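Local coordinates for protein peroxisomal acyl-CoA oxidase 1A (Solanum lycopersicum, PDB 2FON) that probably catalyses the FAD-dependent oxidation of acyl-CoA in peroxisomal fatty-acid beta-oxidation, at residues G219-I224 / D271-R276. Sequence-based numbering, arbitrary orientation.
Sequences GVNGFI and DQMLMR
Met273 crosses the ring of Phe223 obliquely, and the two residues form the single antiparallel beta bridge between strand residues 219-224 and loop residues 271-276. Two nearly straight backbone hydrogen bonds frame that pair: Ile224 N to Gln272 O (2.9 Å) and Leu274 N to Gly222 O (3.0 Å). The methionine chain is fully extended, with CG anti to the backbone N (chi1 177°), and this carries it past the ring and on to Asn221. On the way Met273 CG meets Phe223 CE2 at 3.9 Å, and Met273 SD makes a Met-aromatic contact, 5.1 Å from the centroid of the Phe223 ring and 48° off its normal. The terminal Met273 CE then reaches Asn221 OD1 at 3.5 Å. Asn221 ND2 hydrogen-bonds to Gly219 O (3.1 Å) from above the carbonyl plane, the acceptor lying close to the amide plane of Asn221, while OD1 forms a weak hydrogen bond with Ser278 OG. With an alanine here, Gly219 O and Ser278 OG would probably each lose a partner, and the Met273 methyl its packing against the amide. Ile224 CD1 packs against Leu274 CD2 at 3.5 Å, the two side chains crossing at about a right angle. The extended end of Gln272 runs beside the Ile224 carbonyl, where Gln272 NE2 gives a weak, bent bond to Ile224 O (2.7 Å, 130°). Strand 216-226, in the acyl-CoA dehydrogenase middle-domain family region, is joined by the bridge to the loop between strands 266-269 and 278-281. Strand 204-213 pairs with 216-226, Phe181 of strand 180-184 stacks edge-to-face with Phe223, and Trp141 of helix 135-146 touches Ile224 and Gln272.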
# COMPACT_ATOMS: atom_id res chain seq x y z
N GLY B 219 -38.07 -7.80 -2.76
CA GLY B 219 -36.72 -7.22 -2.64
C GLY B 219 -36.22 -6.86 -1.23
O GLY B 219 -36.89 -7.07 -0.23
N VAL B 220 -35.02 -6.30 -1.17
CA VAL B 220 -34.35 -6.15 0.11
C VAL B 220 -34.95 -5.08 1.08
O VAL B 220 -35.25 -3.96 0.68
CB VAL B 220 -32.89 -5.93 -0.13
CG1 VAL B 220 -32.22 -5.51 1.14
CG2 VAL B 220 -32.27 -7.21 -0.70
N ASN B 221 -35.17 -5.47 2.35
CA ASN B 221 -35.55 -4.50 3.36
C ASN B 221 -34.85 -4.64 4.68
O ASN B 221 -34.14 -5.59 4.92
CB ASN B 221 -37.02 -4.57 3.62
CG ASN B 221 -37.81 -3.97 2.53
OD1 ASN B 221 -38.37 -2.89 2.66
ND2 ASN B 221 -37.89 -4.68 1.42
N GLY B 222 -35.08 -3.67 5.55
CA GLY B 222 -34.36 -3.60 6.83
C GLY B 222 -35.26 -4.12 7.92
O GLY B 222 -36.41 -3.71 7.99
N PHE B 223 -34.75 -5.00 8.77
CA PHE B 223 -35.51 -5.48 9.90
C PHE B 223 -34.74 -5.29 11.18
O PHE B 223 -33.54 -5.55 11.26
CB PHE B 223 -35.81 -6.95 9.71
CG PHE B 223 -36.53 -7.23 8.45
CD1 PHE B 223 -35.87 -7.19 7.23
CD2 PHE B 223 -37.89 -7.49 8.47
CE1 PHE B 223 -36.56 -7.44 6.06
CE2 PHE B 223 -38.60 -7.75 7.31
CZ PHE B 223 -37.94 -7.72 6.10
N ILE B 224 -35.44 -4.80 12.20
CA ILE B 224 -34.87 -4.68 13.52
C ILE B 224 -35.01 -6.00 14.26
O ILE B 224 -36.07 -6.28 14.80
CB ILE B 224 -35.56 -3.59 14.32
CG1 ILE B 224 -35.55 -2.27 13.56
CG2 ILE B 224 -34.89 -3.43 15.69
CD1 ILE B 224 -36.44 -1.21 14.20
N ASP B 271 -44.14 -5.17 13.14
CA ASP B 271 -43.76 -3.75 13.27
C ASP B 271 -42.24 -3.47 13.54
O ASP B 271 -41.83 -2.34 13.81
CB ASP B 271 -44.66 -3.01 14.26
CG ASP B 271 -44.43 -3.44 15.70
OD1 ASP B 271 -43.40 -4.13 15.96
OD2 ASP B 271 -45.28 -3.08 16.57
N GLN B 272 -41.45 -4.54 13.45
CA GLN B 272 -40.01 -4.52 13.50
C GLN B 272 -39.41 -4.45 12.09
O GLN B 272 -38.21 -4.17 11.94
CB GLN B 272 -39.47 -5.70 14.33
CG GLN B 272 -38.98 -5.19 15.72
CD GLN B 272 -38.79 -6.25 16.79
OE1 GLN B 272 -39.34 -6.13 17.91
NE2 GLN B 272 -37.99 -7.28 16.49
N MET B 273 -40.22 -4.67 11.06
CA MET B 273 -39.80 -4.24 9.73
C MET B 273 -39.85 -2.72 9.62
O MET B 273 -40.84 -2.08 10.05
CB MET B 273 -40.70 -4.80 8.67
CG MET B 273 -40.34 -4.30 7.27
SD MET B 273 -41.50 -4.99 6.05
CE MET B 273 -41.09 -3.98 4.62
N LEU B 274 -38.80 -2.13 9.02
CA LEU B 274 -38.80 -0.68 8.79
C LEU B 274 -39.77 -0.34 7.65
O LEU B 274 -39.57 -0.73 6.49
CB LEU B 274 -37.39 -0.13 8.58
CG LEU B 274 -36.39 -0.46 9.69
CD1 LEU B 274 -35.04 -0.03 9.23
CD2 LEU B 274 -36.68 0.23 10.99
N MET B 275 -40.84 0.36 8.02
CA MET B 275 -41.96 0.47 7.12
C MET B 275 -42.16 1.87 6.56
O MET B 275 -43.22 2.18 6.02
CB MET B 275 -43.23 -0.04 7.81
CG MET B 275 -43.14 -1.40 8.44
SD MET B 275 -44.60 -2.46 8.14
CE MET B 275 -45.44 -2.54 9.74
N ARG B 276 -41.15 2.72 6.65
CA ARG B 276 -41.36 4.09 6.20
C ARG B 276 -41.91 4.15 4.77
O ARG B 276 -42.98 4.73 4.51
CB ARG B 276 -40.10 4.95 6.33
CG ARG B 276 -40.31 6.37 5.81
CD ARG B 276 -40.63 7.41 6.92
NE ARG B 276 -39.46 8.26 7.12
CZ ARG B 276 -39.47 9.60 7.05
NH1 ARG B 276 -40.59 10.27 6.80
NH2 ARG B 276 -38.33 10.28 7.24